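Response regulator FixJ (Bradyrhizobium japonicum, PDB 5XSO) acts, when activated by the oxygen sensor FixL, as a DNA-binding response regulator that induces expression of the nitrogen-fixation genes nifA and fixK. Local coordinates at residues Q144-R149 with A207-M212; S154-Q159 with E185-N190. One frame throughout, in Å; residues are numbered along the deposited sequence. Where two conformers were deposited one is given.

Contact 1: residues Q144-R149 with A207-M212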
ATOM      1  N   GLN A 144       4.672   9.231  -3.756  1.00 35.81           N
ATOM      2  CA  GLN A 144       3.771  10.282  -3.322  1.00 39.78           C
ATOM      3  C   GLN A 144       4.173  11.620  -3.911  1.00 34.05           C
ATOM      4  O   GLN A 144       3.303  12.460  -4.180  1.00 33.49           O
ATOM      5  CB  GLN A 144       3.716  10.336  -1.804  1.00 48.08           C
ATOM      6  CG  GLN A 144       2.817   9.197  -1.176  1.00 64.66           C
ATOM      7  CD  GLN A 144       1.703   8.679  -2.143  1.00 76.41           C
ATOM      8  OE1 GLN A 144       1.835   7.605  -2.748  1.00 86.06           O
ATOM      9  NE2 GLN A 144       0.616   9.460  -2.290  1.00 66.81           N
ATOM     10  N   ASP A 145       5.479  11.841  -4.135  1.00 33.61           N
ATOM     11  CA  ASP A 145       5.881  13.069  -4.811  1.00 32.25           C
ATOM     12  C   ASP A 145       5.335  13.089  -6.239  1.00 33.23           C
ATOM     13  O   ASP A 145       4.800  14.107  -6.679  1.00 29.98           O
ATOM     14  CB  ASP A 145       7.404  13.245  -4.815  1.00 37.47           C
ATOM     15  CG  ASP A 145       7.832  14.647  -5.330  1.00 58.72           C
ATOM     16  OD1 ASP A 145       7.895  15.601  -4.514  1.00 71.24           O
ATOM     17  OD2 ASP A 145       8.070  14.805  -6.559  1.00 51.53           O
ATOM     18  N   ILE A 146       5.419  11.961  -6.948  1.00 29.89           N
ATOM     19  CA  ILE A 146       4.922  11.892  -8.319  1.00 28.48           C
ATOM     20  C   ILE A 146       3.420  12.142  -8.355  1.00 27.99           C
ATOM     21  O   ILE A 146       2.917  12.899  -9.199  1.00 26.57           O
ATOM     22  CB  ILE A 146       5.285  10.538  -8.951  1.00 29.42           C
ATOM     23  CG1 ILE A 146       6.798  10.453  -9.167  1.00 30.25           C
ATOM     24  CG2 ILE A 146       4.554  10.336 -10.289  1.00 28.75           C
ATOM     25  CD1 ILE A 146       7.268   9.083  -9.540  1.00 32.00           C
ATOM     26  N   ALA A 147       2.681  11.502  -7.446  1.00 29.59           N
ATOM     27  CA  ALA A 147       1.241  11.734  -7.381  1.00 30.05           C
ATOM     28  C   ALA A 147       0.937  13.203  -7.139  1.00 29.55           C
ATOM     29  O   ALA A 147      -0.035  13.747  -7.690  1.00 29.08           O
ATOM     30  CB  ALA A 147       0.617  10.877  -6.264  1.00 32.80           C
ATOM     31  N   ALA A 148       1.724  13.853  -6.281  1.00 30.10           N
ATOM     32  CA  ALA A 148       1.521  15.271  -6.061  1.00 30.52           C
ATOM     33  C   ALA A 148       1.720  16.042  -7.363  1.00 27.61           C
ATOM     34  O   ALA A 148       0.971  16.988  -7.649  1.00 27.24           O
ATOM     35  CB  ALA A 148       2.473  15.790  -4.996  1.00 31.44           C
ATOM     36  N   ARG A 149       2.749  15.669  -8.134  1.00 26.35           N
ATOM     37  CA  ARG A 149       2.995  16.320  -9.418  1.00 24.53           C
ATOM     38  C   ARG A 149       1.793  16.145 -10.331  1.00 23.66           C
ATOM     39  O   ARG A 149       1.328  17.105 -10.953  1.00 22.66           O
ATOM     40  CB  ARG A 149       4.254  15.745 -10.071  1.00 24.34           C
ATOM     41  CG  ARG A 149       5.545  16.189  -9.393  1.00 25.56           C
ATOM     42  CD  ARG A 149       6.765  15.602 -10.133  1.00 26.21           C
ATOM     43  NE  ARG A 149       7.715  15.010  -9.203  1.00 28.81           N
ATOM     44  CZ  ARG A 149       8.746  14.232  -9.545  1.00 38.62           C
ATOM     45  NH1 ARG A 149       9.000  13.964 -10.832  1.00 29.45           N
ATOM     46  NH2 ARG A 149       9.543  13.726  -8.598  1.00 34.25           N
ATOM     47  N   ALA A 207       4.249   8.152 -15.092  1.00 22.34           N
ATOM     48  CA  ALA A 207       2.908   7.590 -15.063  1.00 34.01           C
ATOM     49  C   ALA A 207       2.927   6.129 -14.593  1.00 39.12           C
ATOM     50  O   ALA A 207       1.991   5.699 -13.914  1.00 50.81           O
ATOM     51  CB  ALA A 207       2.243   7.758 -16.431  1.00 24.97           C
ATOM     52  N   MET A 208       3.983   5.359 -14.890  1.00 39.84           N
ATOM     53  CA  MET A 208       4.126   4.043 -14.266  0.50 38.97           C
ATOM     54  C   MET A 208       4.096   4.177 -12.749  1.00 51.16           C
ATOM     55  O   MET A 208       3.173   3.688 -12.088  1.00 66.63           O
ATOM     56  CB  MET A 208       5.423   3.356 -14.718  0.50 39.11           C
ATOM     57  CG  MET A 208       5.399   2.737 -16.126  0.50 36.56           C
ATOM     58  SD  MET A 208       7.022   2.469 -16.894  0.50 33.34           S
ATOM     59  CE  MET A 208       6.477   2.248 -18.517  0.50 31.86           C
ATOM     60  N   ARG A 209       5.099   4.858 -12.188  1.00 50.94           N
ATOM     61  CA  ARG A 209       5.249   4.940 -10.740  1.00 54.37           C
ATOM     62  C   ARG A 209       4.035   5.526 -10.042  1.00 56.88           C
ATOM     63  O   ARG A 209       3.879   5.317  -8.835  1.00 64.79           O
ATOM     64  CB  ARG A 209       6.492   5.749 -10.391  1.00 53.21           C
ATOM     65  CG  ARG A 209       7.774   5.033 -10.726  1.00 55.94           C
ATOM     66  CD  ARG A 209       8.905   5.996 -11.065  1.00 62.72           C
ATOM     67  NE  ARG A 209       9.908   6.066 -10.000  1.00 72.78           N
ATOM     68  CZ  ARG A 209      10.915   6.937  -9.977  1.00 67.40           C
ATOM     69  NH1 ARG A 209      11.058   7.826 -10.959  1.00 55.13           N
ATOM     70  NH2 ARG A 209      11.776   6.923  -8.960  1.00 66.59           N
ATOM     71  N   ALA A 210       3.188   6.263 -10.753  1.00 48.09           N
ATOM     72  CA  ALA A 210       1.916   6.711 -10.217  1.00 47.89           C
ATOM     73  C   ALA A 210       0.785   5.749 -10.560  1.00 52.91           C
ATOM     74  O   ALA A 210      -0.386   6.087 -10.355  1.00 49.49           O
ATOM     75  CB  ALA A 210       1.582   8.113 -10.726  1.00 43.82           C
ATOM     76  N   GLY A 211       1.122   4.581 -11.115  1.00 55.11           N
ATOM     77  CA  GLY A 211       0.147   3.564 -11.471  1.00 63.71           C
ATOM     78  C   GLY A 211      -0.920   4.026 -12.430  1.00 56.43           C
ATOM     79  O   GLY A 211      -2.029   3.489 -12.413  1.00 56.09           O
ATOM     80  N   MET A 212      -0.624   5.008 -13.269  1.00 46.78           N
ATOM     81  CA  MET A 212      -1.655   5.554 -14.145  1.00 47.66           C
ATOM     82  C   MET A 212      -1.928   4.677 -15.352  1.00 49.00           C
ATOM     83  O   MET A 212      -2.795   5.023 -16.162  1.00 50.20           O
ATOM     84  CB  MET A 212      -1.280   6.959 -14.613  1.00 52.38           C
ATOM     85  CG  MET A 212      -1.455   7.992 -13.540  1.00 63.01           C
ATOM     86  SD  MET A 212      -0.686   9.571 -13.925  1.00 55.04           S
ATOM     87  CE  MET A 212      -1.591  10.202 -15.309  1.00 46.20           C
TER

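Contact 2: residues S154-Q159 with E185-N190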
ATOM      1  N   SER A 154      -3.396  20.870 -14.447  1.00 17.14           N
ATOM      2  CA  SER A 154      -4.774  21.312 -14.672  1.00 15.48           C
ATOM      3  C   SER A 154      -5.519  20.182 -15.384  1.00 17.81           C
ATOM      4  O   SER A 154      -4.904  19.210 -15.865  1.00 14.80           O
ATOM      5  CB  SER A 154      -4.761  22.571 -15.533  1.00 15.22           C
ATOM      6  OG  SER A 154      -4.496  22.196 -16.903  1.00 13.16           O
ATOM      7  N   PRO A 155      -6.840  20.272 -15.484  1.00 16.65           N
ATOM      8  CA  PRO A 155      -7.569  19.230 -16.214  1.00 16.94           C
ATOM      9  C   PRO A 155      -7.114  19.082 -17.649  1.00 15.11           C
ATOM     10  O   PRO A 155      -6.948  17.943 -18.109  1.00 15.03           O
ATOM     11  CB  PRO A 155      -9.061  19.679 -16.096  1.00 18.59           C
ATOM     12  CG  PRO A 155      -9.085  20.411 -14.804  1.00 19.86           C
ATOM     13  CD  PRO A 155      -7.785  21.215 -14.818  1.00 18.18           C
ATOM     14  N   ARG A 156      -6.870  20.178 -18.380  1.00 13.91           N
ATOM     15  CA  ARG A 156      -6.460  20.009 -19.764  1.00 12.53           C
ATOM     16  C   ARG A 156      -5.050  19.438 -19.822  1.00 11.40           C
ATOM     17  O   ARG A 156      -4.695  18.706 -20.753  1.00 10.94           O
ATOM     18  CB  ARG A 156      -6.442  21.347 -20.475  1.00 12.61           C
ATOM     19  CG  ARG A 156      -7.854  21.944 -20.809  1.00 13.79           C
ATOM     20  CD  ARG A 156      -8.852  20.893 -21.299  1.00 14.92           C
ATOM     21  NE  ARG A 156     -10.094  21.510 -21.776  1.00 15.46           N
ATOM     22  CZ  ARG A 156     -10.975  20.871 -22.531  1.00 16.06           C
ATOM     23  NH1 ARG A 156     -10.771  19.596 -22.890  1.00 15.90           N
ATOM     24  NH2 ARG A 156     -12.063  21.515 -22.948  1.00 17.35           N
ATOM     25  N   GLU A 157      -4.204  19.856 -18.887  1.00 11.27           N
ATOM     26  CA  GLU A 157      -2.845  19.298 -18.849  1.00 10.52           C
ATOM     27  C   GLU A 157      -2.879  17.798 -18.615  1.00 11.32           C
ATOM     28  O   GLU A 157      -2.083  17.047 -19.213  1.00 11.45           O
ATOM     29  CB  GLU A 157      -2.026  19.989 -17.749  1.00 10.71           C
ATOM     30  CG  GLU A 157      -1.566  21.388 -18.212  1.00 10.97           C
ATOM     31  CD  GLU A 157      -1.312  22.317 -17.071  1.00 11.35           C
ATOM     32  OE1 GLU A 157      -1.118  23.502 -17.364  1.00 12.44           O
ATOM     33  OE2 GLU A 157      -1.251  21.904 -15.887  1.00 11.74           O
ATOM     34  N   ARG A 158      -3.801  17.338 -17.747  1.00 12.93           N
ATOM     35  CA  ARG A 158      -3.925  15.908 -17.510  1.00 14.15           C
ATOM     36  C   ARG A 158      -4.365  15.195 -18.787  1.00 13.88           C
ATOM     37  O   ARG A 158      -3.816  14.144 -19.143  1.00 14.04           O
ATOM     38  CB  ARG A 158      -4.887  15.677 -16.325  1.00 17.00           C
ATOM     39  CG  ARG A 158      -5.270  14.250 -16.088  1.00 23.83           C
ATOM     40  CD  ARG A 158      -4.071  13.501 -15.475  1.00 25.71           C
ATOM     41  NE  ARG A 158      -4.474  12.131 -15.167  1.00 35.67           N
ATOM     42  CZ  ARG A 158      -4.934  11.729 -13.983  1.00 41.95           C
ATOM     43  NH1 ARG A 158      -5.043  12.585 -12.963  1.00 33.42           N
ATOM     44  NH2 ARG A 158      -5.291  10.463 -13.822  1.00 42.97           N
ATOM     45  N   GLN A 159      -5.331  15.781 -19.517  1.00 13.67           N
ATOM     46  CA  GLN A 159      -5.736  15.214 -20.805  1.00 13.56           C
ATOM     47  C   GLN A 159      -4.604  15.182 -21.807  1.00 12.07           C
ATOM     48  O   GLN A 159      -4.466  14.215 -22.564  1.00 12.36           O
ATOM     49  CB  GLN A 159      -6.912  16.022 -21.406  1.00 13.75           C
ATOM     50  CG  GLN A 159      -8.204  15.771 -20.629  1.00 15.73           C
ATOM     51  CD  GLN A 159      -9.326  16.684 -21.129  1.00 18.30           C
ATOM     52  OE1 GLN A 159      -9.064  17.732 -21.713  1.00 15.32           O
ATOM     53  NE2 GLN A 159     -10.553  16.266 -20.946  1.00 20.51           N
ATOM     54  N   GLU A 185       0.823  22.719 -27.441  1.00  6.44           N
ATOM     55  CA  GLU A 185       2.223  22.785 -27.007  1.00  8.72           C
ATOM     56  C   GLU A 185       2.366  23.563 -25.717  1.00  9.79           C
ATOM     57  O   GLU A 185       3.331  23.333 -24.982  1.00  7.38           O
ATOM     58  CB  GLU A 185       3.109  23.412 -28.087  1.00  6.42           C
ATOM     59  CG  GLU A 185       3.289  22.496 -29.283  1.00  6.65           C
ATOM     60  CD  GLU A 185       4.249  21.344 -28.995  1.00 10.02           C
ATOM     61  OE1 GLU A 185       4.053  20.249 -29.528  1.00  8.47           O
ATOM     62  OE2 GLU A 185       5.199  21.551 -28.217  1.00  9.12           O
ATOM     63  N   VAL A 186       1.462  24.510 -25.437  1.00  6.50           N
ATOM     64  CA  VAL A 186       1.501  25.198 -24.135  1.00  6.78           C
ATOM     65  C   VAL A 186       1.264  24.204 -23.016  1.00  7.03           C
ATOM     66  O   VAL A 186       2.009  24.159 -22.029  1.00  6.73           O
ATOM     67  CB  VAL A 186       0.474  26.341 -24.091  1.00  7.98           C
ATOM     68  CG1 VAL A 186       0.436  27.008 -22.649  1.00 12.51           C
ATOM     69  CG2 VAL A 186       0.750  27.345 -25.240  1.00 12.05           C
ATOM     70  N   TYR A 187       0.220  23.384 -23.165  1.00  7.22           N
ATOM     71  CA  TYR A 187      -0.056  22.398 -22.154  1.00  6.94           C
ATOM     72  C   TYR A 187       1.047  21.357 -22.088  1.00  6.59           C
ATOM     73  O   TYR A 187       1.390  20.919 -20.978  1.00  6.99           O
ATOM     74  CB  TYR A 187      -1.416  21.727 -22.419  1.00  7.41           C
ATOM     75  CG  TYR A 187      -2.596  22.682 -22.192  1.00  8.17           C
ATOM     76  CD1 TYR A 187      -2.643  23.533 -21.075  1.00  8.76           C
ATOM     77  CD2 TYR A 187      -3.644  22.733 -23.113  1.00  9.67           C
ATOM     78  CE1 TYR A 187      -3.791  24.399 -20.839  1.00  9.80           C
ATOM     79  CE2 TYR A 187      -4.749  23.570 -22.932  1.00 10.33           C
ATOM     80  CZ  TYR A 187      -4.804  24.403 -21.786  1.00 10.33           C
ATOM     81  OH  TYR A 187      -5.890  25.216 -21.582  1.00 11.38           O
ATOM     82  N   ARG A 188       1.571  20.914 -23.250  1.00  6.13           N
ATOM     83  CA  ARG A 188       2.663  19.943 -23.205  1.00  6.06           C
ATOM     84  C   ARG A 188       3.812  20.485 -22.338  1.00  6.78           C
ATOM     85  O   ARG A 188       4.421  19.758 -21.511  1.00  7.14           O
ATOM     86  CB  ARG A 188       3.161  19.688 -24.636  1.00  5.80           C
ATOM     87  CG  ARG A 188       4.342  18.641 -24.630  1.00  6.05           C
ATOM     88  CD  ARG A 188       5.389  18.989 -25.694  1.00  5.93           C
ATOM     89  NE  ARG A 188       6.490  17.991 -25.656  1.00  6.54           N
ATOM     90  CZ  ARG A 188       6.515  16.885 -26.396  1.00  9.28           C
ATOM     91  NH1 ARG A 188       5.454  16.516 -27.162  1.00  8.70           N
ATOM     92  NH2 ARG A 188       7.598  16.081 -26.302  1.00  8.43           N
ATOM     93  N   ALA A 189       4.205  21.734 -22.617  1.00  5.99           N
ATOM     94  CA  ALA A 189       5.341  22.323 -21.871  1.00  6.58           C
ATOM     95  C   ALA A 189       5.041  22.346 -20.373  1.00  8.59           C
ATOM     96  O   ALA A 189       5.929  22.039 -19.536  1.00  8.86           O
ATOM     97  CB  ALA A 189       5.632  23.737 -22.343  1.00  7.57           C
ATOM     98  N   ASN A 190       3.815  22.734 -20.006  1.00  7.41           N
ATOM     99  CA  ASN A 190       3.425  22.713 -18.597  1.00  9.94           C
ATOM    100  C   ASN A 190       3.466  21.311 -18.021  1.00  9.85           C
ATOM    101  O   ASN A 190       3.889  21.117 -16.858  1.00  9.43           O
ATOM    102  CB  ASN A 190       2.011  23.266 -18.395  1.00 10.01           C
ATOM    103  CG  ASN A 190       1.855  24.756 -18.783  1.00 11.61           C
ATOM    104  OD1 ASN A 190       0.707  25.282 -18.918  1.00 14.46           O
ATOM    105  ND2 ASN A 190       2.956  25.412 -19.044  1.00  9.11           N
TER

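Contact 1: residues Q144-R149 with A207-M212
Ile146 reaches from helix 140-152 to the end of helix 200-209, where a Schellman motif closes the last helix of the LuxR-type DNA-binding domain against helix 140-152. Its two branches divide the work. CG1 lies anti to the carbonyl carbon (chi1 -69°) and carries CD1 to Arg209, while CG2, anti to the backbone N, faces Ala210. Ile146 CD1 packs 3.5 Å from Arg209 CB and also touches CD of the same arginine, the two side chains crossing at about a right angle. The bend at chi3 (107°) turns the Arg209 guanidinium so that one face lies against Ile146 CD1, a methyl packed on the flat of the cation. At the other branch, Ile146 CG2 and Ala210 CB meet at 3.7 Å, methyl against methyl. No hydrogen bond joins the two segments, and every close contact between them runs through Ile146, whose side chain also meets Leu206, one turn before Ala210 on helix 200-209; Arg149 adds packing on Leu206. Ala210 is the first residue to leave helical geometry; Gly211 follows with positive phi as the C-prime residue, and Met212 N returns to Ala207 O at 2.8 Å. Behind Ile146, its CG1 stands 4.2 Å above the centre of the Arg149 guanidinium plane, flooring a second flat group. That group is held by Asp145 and by the carbonyl of Met195, which accepts from NH1. Side-on, Arg149 NE and NH2 both reach the single oxygen OD2 of Asp145, each at 2.7 Å, with that oxygen only 2° out of the guanidinium plane.

Contact 2: residues S154-Q159 with E185-N190
Arg156 and Tyr187 meet through the aliphatic root of the arginine, which lies over one face of the ring. Arg156 CB sits 3.8 Å from the ring centroid and 18° off its normal, a CH-pi contact displaced toward the rim near CZ and CE2. Arg156 CG follows, 3.9 Å from Tyr187 OH. Beyond it the chain bends at chi2 (-41°) and takes the guanidinium away from helix 184-195 to its own helix, where Arg156 NH1 donates in plane to a lone pair of Gln159 OE1 at 2.8 Å; the same nitrogen also bonds the carbonyl of Tyr177. Glu157 adds a second contact: its CG is 3.7 Å from Tyr187 CD1, and the extended chain beyond runs across Tyr187 at about a right angle to reach Asn190, where Glu157 OE1 lies 3.3 Å from Asn190 CB. An alanine in place of Tyr187 would probably open a gap beside Arg156 CB and Glu157 CG and lose the CH-pi contact. The Glu157 carboxylate is positioned by a capping box at the start of helix 155-166. Ser154 N gives OE2 of Glu157 a nearly straight bond of 2.8 Å, from above the carboxylate plane, and Glu157 N answers to Ser154 OG at 3.1 Å. A salt bridge from Lys194 to OE2 gives the buried acid a second partner. The two short helical segments cross almost perpendicularly, their axes 9.0 Å apart. Helix 155-166 thus packs across helix 184-195, whose first turns belong to the helix-turn-helix motif, while Tyr187 also touches Val160 on helix 155-166 and Ile179 in the loop after helix 170-177.

Overall arrangement
Contacts 1 and 2 lie about 16 Å apart, centre to centre, in the all-helical C-terminal part of the chain, which is joined to the five-stranded receiver domain through helices 119-138 and 140-152. The order along the chain is 144-149, 154-159, 185-190, 207-212, so contact 2 falls wholly between the two segments of contact 1. Each contact takes one helix from the successive pair 140-152 and 155-166 and one from the pair 184-195 and 200-209. They touch directly where Met212 CE packs 3.5 Å from Arg158 NE. Contact 1 joins the last helix to helix 140-152, nearer the receiver domain; contact 2, farther out, packs helix 155-166 on helix 184-195, where the helix-turn-helix motif ends.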